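Local atomic coordinates of motility protein B (Helicobacter pylori, PDB entry 3S06), a protein that forms, together with MotA, the stator needed for flagellar rotation, and probably fastens the torque-generating machinery to the cell wall. Residues P30-F35 / N130-N135; D74-V79 / N120-N125. All blocks are in the same frame, centred on the assembly; numbering follows the deposited sequence. Where two conformers were deposited one is given.

Contact 1: residues P30-F35 / N130-N135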
loop_
_atom_site.group_PDB
_atom_site.type_symbol
_atom_site.label_atom_id
_atom_site.label_comp_id
_atom_site.label_asym_id
_atom_site.label_seq_id
_atom_site.Cartn_x
_atom_site.Cartn_y
_atom_site.Cartn_z
ATOM N N PRO A 30 -6.561 2.959 -25.451
ATOM C CA PRO A 30 -7.635 2.332 -26.247
ATOM C C PRO A 30 -7.095 1.698 -27.521
ATOM O O PRO A 30 -6.059 2.139 -28.047
ATOM C CB PRO A 30 -8.578 3.511 -26.563
ATOM C CG PRO A 30 -8.305 4.505 -25.444
ATOM C CD PRO A 30 -6.796 4.401 -25.261
ATOM N N SER A 31 -7.791 0.663 -28.001
ATOM C CA SER A 31 -7.334 -0.118 -29.156
ATOM C C SER A 31 -6.815 0.755 -30.307
ATOM O O SER A 31 -5.750 0.488 -30.879
ATOM C CB SER A 31 -8.468 -0.995 -29.679
ATOM O OG SER A 31 -7.998 -1.798 -30.749
ATOM N N ASN A 32 -7.586 1.780 -30.656
ATOM C CA ASN A 32 -7.294 2.598 -31.835
ATOM C C ASN A 32 -5.981 3.396 -31.758
ATOM O O ASN A 32 -5.480 3.873 -32.793
ATOM C CB ASN A 32 -8.484 3.522 -32.165
ATOM C CG ASN A 32 -8.874 4.414 -31.011
ATOM O OD1 ASN A 32 -9.327 3.939 -29.977
ATOM N ND2 ASN A 32 -8.694 5.726 -31.176
ATOM N N LEU A 33 -5.422 3.562 -30.562
ATOM C CA LEU A 33 -4.143 4.272 -30.430
ATOM C C LEU A 33 -2.930 3.359 -30.684
ATOM O O LEU A 33 -1.773 3.816 -30.665
ATOM C CB LEU A 33 -4.016 4.937 -29.054
ATOM C CG LEU A 33 -5.135 5.894 -28.637
ATOM C CD1 LEU A 33 -4.678 6.699 -27.435
ATOM C CD2 LEU A 33 -5.543 6.823 -29.773
ATOM N N LEU A 34 -3.198 2.077 -30.930
ATOM C CA LEU A 34 -2.133 1.074 -31.059
ATOM C C LEU A 34 -2.281 0.169 -32.284
ATOM O O LEU A 34 -1.300 -0.081 -32.991
ATOM C CB LEU A 34 -2.106 0.178 -29.801
ATOM C CG LEU A 34 -1.707 0.844 -28.483
ATOM C CD1 LEU A 34 -1.967 -0.125 -27.312
ATOM C CD2 LEU A 34 -0.234 1.291 -28.523
ATOM N N PHE A 35 -3.488 -0.363 -32.496
ATOM C CA PHE A 35 -3.689 -1.441 -33.467
ATOM C C PHE A 35 -4.529 -1.008 -34.651
ATOM O O PHE A 35 -5.330 -0.070 -34.542
ATOM C CB PHE A 35 -4.380 -2.639 -32.796
ATOM C CG PHE A 35 -3.559 -3.268 -31.711
ATOM C CD1 PHE A 35 -2.539 -4.172 -32.035
ATOM C CD2 PHE A 35 -3.778 -2.926 -30.380
ATOM C CE1 PHE A 35 -1.751 -4.744 -31.044
ATOM C CE2 PHE A 35 -2.990 -3.513 -29.348
ATOM C CZ PHE A 35 -1.976 -4.409 -29.701
ATOM N N ASN A 130 -16.188 3.552 -25.825
ATOM C CA ASN A 130 -16.273 2.468 -24.844
ATOM C C ASN A 130 -15.856 1.095 -25.428
ATOM O O ASN A 130 -15.208 0.312 -24.731
ATOM C CB ASN A 130 -17.639 2.455 -24.118
ATOM C CG ASN A 130 -17.700 3.450 -22.918
ATOM O OD1 ASN A 130 -16.675 3.795 -22.310
ATOM N ND2 ASN A 130 -18.904 3.890 -22.580
ATOM N N ARG A 131 -16.178 0.818 -26.698
ATOM C CA ARG A 131 -15.699 -0.407 -27.360
ATOM C C ARG A 131 -14.179 -0.422 -27.453
ATOM O O ARG A 131 -13.532 -1.443 -27.214
ATOM C CB ARG A 131 -16.278 -0.549 -28.769
ATOM C CG ARG A 131 -17.769 -0.798 -28.829
ATOM C CD ARG A 131 -18.174 -2.113 -28.141
ATOM N NE ARG A 131 -19.495 -2.531 -28.606
ATOM C CZ ARG A 131 -19.725 -3.256 -29.704
ATOM N NH1 ARG A 131 -18.729 -3.680 -30.475
ATOM N NH2 ARG A 131 -20.966 -3.562 -30.038
ATOM N N MET A 132 -13.606 0.726 -27.813
ATOM C CA MET A 132 -12.136 0.809 -27.909
ATOM C C MET A 132 -11.460 0.675 -26.544
ATOM O O MET A 132 -10.400 0.014 -26.418
ATOM C CB MET A 132 -11.704 2.098 -28.602
ATOM C CG MET A 132 -12.137 2.200 -30.079
ATOM S SD MET A 132 -11.367 0.961 -31.109
ATOM C CE MET A 132 -12.530 -0.386 -31.021
ATOM N N LYS A 133 -12.071 1.278 -25.524
ATOM C CA LYS A 133 -11.589 1.074 -24.141
ATOM C C LYS A 133 -11.689 -0.381 -23.676
ATOM O O LYS A 133 -10.786 -0.894 -22.992
ATOM C CB LYS A 133 -12.363 1.975 -23.170
ATOM C CG LYS A 133 -11.847 1.962 -21.715
ATOM C CD LYS A 133 -12.730 2.871 -20.831
ATOM C CE LYS A 133 -12.067 3.201 -19.486
ATOM N NZ LYS A 133 -12.910 4.178 -18.691
ATOM N N ASN A 134 -12.787 -1.051 -24.030
ATOM C CA ASN A 134 -12.952 -2.470 -23.683
ATOM C C ASN A 134 -11.930 -3.393 -24.353
ATOM O O ASN A 134 -11.692 -4.502 -23.866
ATOM C CB ASN A 134 -14.395 -2.932 -24.004
ATOM C CG ASN A 134 -15.448 -2.256 -23.092
ATOM O OD1 ASN A 134 -16.647 -2.344 -23.340
ATOM N ND2 ASN A 134 -14.986 -1.577 -22.046
ATOM N N ASN A 135 -11.304 -2.919 -25.443
ATOM C CA ASN A 135 -10.230 -3.635 -26.118
ATOM C C ASN A 135 -8.860 -2.944 -25.961
ATOM O O ASN A 135 -7.977 -3.039 -26.833
ATOM C CB ASN A 135 -10.615 -3.825 -27.595
ATOM C CG ASN A 135 -11.771 -4.790 -27.734
ATOM O OD1 ASN A 135 -11.578 -6.004 -27.631
ATOM N ND2 ASN A 135 -12.995 -4.263 -27.884
#

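Contact 2: residues D74-V79 / N120-N125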
loop_
_atom_site.group_PDB
_atom_site.type_symbol
_atom_site.label_atom_id
_atom_site.label_comp_id
_atom_site.label_asym_id
_atom_site.label_seq_id
_atom_site.Cartn_x
_atom_site.Cartn_y
_atom_site.Cartn_z
ATOM N N ASP A 74 -13.452 -7.312 -25.263
ATOM C CA ASP A 74 -14.854 -7.568 -24.919
ATOM C C ASP A 74 -15.287 -8.874 -25.565
ATOM O O ASP A 74 -14.431 -9.658 -26.006
ATOM C CB ASP A 74 -15.766 -6.392 -25.306
ATOM C CG ASP A 74 -15.699 -6.027 -26.782
ATOM O OD1 ASP A 74 -15.145 -6.775 -27.625
ATOM O OD2 ASP A 74 -16.256 -4.961 -27.112
ATOM N N ASP A 75 -16.605 -9.115 -25.653
ATOM C CA ASP A 75 -17.179 -10.347 -26.171
ATOM C C ASP A 75 -17.332 -10.383 -27.697
ATOM O O ASP A 75 -18.176 -11.147 -28.206
ATOM C CB ASP A 75 -18.573 -10.571 -25.544
ATOM C CG ASP A 75 -18.509 -11.041 -24.097
ATOM O OD1 ASP A 75 -17.423 -11.450 -23.636
ATOM O OD2 ASP A 75 -19.561 -11.021 -23.424
ATOM N N THR A 76 -16.606 -9.535 -28.418
ATOM C CA THR A 76 -16.633 -9.579 -29.904
ATOM C C THR A 76 -16.144 -10.973 -30.324
ATOM O O THR A 76 -15.113 -11.418 -29.823
ATOM C CB THR A 76 -15.700 -8.500 -30.487
ATOM O OG1 THR A 76 -16.141 -7.208 -30.053
ATOM C CG2 THR A 76 -15.672 -8.535 -32.027
ATOM N N PRO A 77 -16.882 -11.687 -31.210
ATOM C CA PRO A 77 -16.434 -13.056 -31.535
ATOM C C PRO A 77 -15.053 -13.061 -32.202
ATOM O O PRO A 77 -14.657 -12.071 -32.812
ATOM C CB PRO A 77 -17.505 -13.563 -32.508
ATOM C CG PRO A 77 -18.739 -12.708 -32.212
ATOM C CD PRO A 77 -18.198 -11.368 -31.816
ATOM N N LEU A 78 -14.325 -14.158 -32.059
ATOM C CA LEU A 78 -12.986 -14.278 -32.658
ATOM C C LEU A 78 -13.088 -14.340 -34.190
ATOM O O LEU A 78 -13.951 -15.036 -34.735
ATOM C CB LEU A 78 -12.263 -15.499 -32.091
ATOM C CG LEU A 78 -12.085 -15.479 -30.568
ATOM C CD1 LEU A 78 -11.637 -16.828 -30.042
ATOM C CD2 LEU A 78 -11.086 -14.378 -30.117
ATOM N N VAL A 79 -12.220 -13.609 -34.880
ATOM C CA VAL A 79 -12.297 -13.548 -36.335
ATOM C C VAL A 79 -11.314 -14.536 -36.967
ATOM O O VAL A 79 -11.616 -15.154 -37.984
ATOM C CB VAL A 79 -12.074 -12.107 -36.887
ATOM C CG1 VAL A 79 -12.970 -11.097 -36.158
ATOM C CG2 VAL A 79 -10.614 -11.691 -36.780
ATOM N N ASN A 120 -15.716 -7.485 -20.589
ATOM C CA ASN A 120 -16.967 -6.716 -20.777
ATOM C C ASN A 120 -17.852 -7.294 -21.857
ATOM O O ASN A 120 -17.355 -7.792 -22.862
ATOM C CB ASN A 120 -16.647 -5.260 -21.142
ATOM C CG ASN A 120 -16.437 -4.392 -19.930
ATOM O OD1 ASN A 120 -15.369 -3.800 -19.756
ATOM N ND2 ASN A 120 -17.468 -4.287 -19.088
ATOM N N PRO A 121 -19.182 -7.220 -21.662
ATOM C CA PRO A 121 -20.084 -7.709 -22.686
ATOM C C PRO A 121 -20.267 -6.645 -23.761
ATOM O O PRO A 121 -19.828 -5.530 -23.575
ATOM C CB PRO A 121 -21.389 -7.915 -21.924
ATOM C CG PRO A 121 -21.340 -6.892 -20.819
ATOM C CD PRO A 121 -19.896 -6.763 -20.452
ATOM N N ILE A 122 -20.894 -7.003 -24.871
ATOM C CA ILE A 122 -21.380 -6.017 -25.827
ATOM C C ILE A 122 -22.706 -5.495 -25.261
ATOM O O ILE A 122 -23.633 -6.290 -25.069
ATOM C CB ILE A 122 -21.640 -6.666 -27.215
ATOM C CG1 ILE A 122 -20.376 -7.323 -27.825
ATOM C CG2 ILE A 122 -22.307 -5.680 -28.181
ATOM C CD1 ILE A 122 -19.109 -6.517 -27.746
ATOM N N ALA A 123 -22.812 -4.184 -25.009
ATOM C CA ALA A 123 -24.023 -3.595 -24.419
ATOM C C ALA A 123 -24.732 -2.624 -25.373
ATOM O O ALA A 123 -24.065 -1.842 -26.052
ATOM C CB ALA A 123 -23.693 -2.887 -23.110
ATOM N N PRO A 124 -26.076 -2.666 -25.424
ATOM C CA PRO A 124 -26.796 -1.670 -26.218
ATOM C C PRO A 124 -26.389 -0.236 -25.856
ATOM O O PRO A 124 -26.172 0.103 -24.671
ATOM C CB PRO A 124 -28.265 -1.926 -25.870
ATOM C CG PRO A 124 -28.291 -3.402 -25.539
ATOM C CD PRO A 124 -26.983 -3.691 -24.868
ATOM N N ASN A 125 -26.241 0.568 -26.898
ATOM C CA ASN A 125 -25.975 1.998 -26.795
ATOM C C ASN A 125 -24.553 2.358 -26.378
ATOM O O ASN A 125 -24.278 3.541 -26.154
ATOM C CB ASN A 125 -27.079 2.700 -25.987
ATOM C CG ASN A 125 -28.470 2.353 -26.511
ATOM O OD1 ASN A 125 -29.307 1.809 -25.782
ATOM N ND2 ASN A 125 -28.693 2.598 -27.796
HETATM O O HOH W 1 -22.093 -9.849 -24.896
#

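Contact 1: residues P30-F35 / N130-N135
Ser-31 and Met-132 meet through the backbone and through their side chains. Ser-31 N donates to Met-132 O across 3.1 Å in a nearly straight bond (173° at the hydrogen), coming from above the carbonyl plane. The Met-132 chain is bent: its CG stands beside its own backbone N (chi1 -65°), and further bends at chi2 and chi3 bring SD to 3.8 Å from Ser-31 CB. The root of the methionine chain lies against Asn-32, whose OD1 is 3.3 Å from Met-132 CB and as near to CG, while Pro-30 CB packs 4.0 Å from Met-132 CB. This buried seam joins the short 3-10 turn that follows strand 24-29 to the C-terminal part of helix 128-134, two parts of the OmpA-like periplasmic domain. Ser-31 CB also sits 3.5 Å from Asn-135 O. In the second shell, Arg-93 NH2, from helix 86-103, hydrogen-bonds both Ser-31 OG and Asn-135 O, and Arg-93 makes a cation-pi contact with Phe-35. Asn-135 ND2 donates back to Arg-131 O at 2.9 Å. Leu-33 N bonds Pro-30 O and Leu-34 N bonds Ser-31 O in 3-10 fashion; Ser-31 O also takes Phe-35 N.

Contact 2: residues D74-V79 / N120-N125
Asp-74 and Ile-122 face each other, a carboxylate against a methyl group. Asp-74 CB lies 3.2 Å from Asn-120 O, near the ends of the neighbouring strands 66-74 and 111-120. With chi1 at 57°, CG falls between the backbone N and the carbonyl carbon of its own residue and comes 3.6 Å from Ile-122 CD1. At the tip the two oxygens part company: OD2 rests 3.3 Å from that same methyl, whereas OD1 turns to its own segment and accepts Thr-76 OG1 at 2.7 Å and Thr-76 N at 3.2 Å. Both donors approach from one face of the carboxylate, the amide from well above its plane, and the hydrogen bond from Thr-76 N closes an Asx turn. The turn starts the loop after strand 66-74, which helix 86-103 links to its parallel neighbour 111-120 in a beta-alpha-beta crossover. As in other OmpA-like domains, this loop region is probably near the peptidoglycan-binding site. Outward, Asp-75 OD2 lies 3.4 Å from Pro-121 CA, and a water bridges the two loops, donating to Asp-75 OD2 and accepting from Ile-122 N at 3.1 Å. Asp-75 OD1 has its own partner in Ser-118 OG, and Thr-76 O binds His-86 NE2 on the helix 86-103 side.

How the contacts relate
Contact 1 is a buried joint, contact 2 a surface one, and their centres lie about 13 Å apart. Helix 128-134 stands between them: it supplies one segment of contact 1, while its Asn-134 touches Asp-74 and Asn-120 of contact 2, and Arg-131, in one conformer, reaches Asp-74 and Ile-122. A probable hydrogen bond joins the two sites directly, between Asp-74 N and Asn-135 OD1. Chemistry follows position. Inside, a backbone hydrogen bond and a bent methionine chain tie turn to helix; at the surface a bridging water and carboxylate-to-methyl packing join the loops, the Asx turn only shaping segment 74-79. Along the chain, contact 2 is nested within the loop that contact 1 closes.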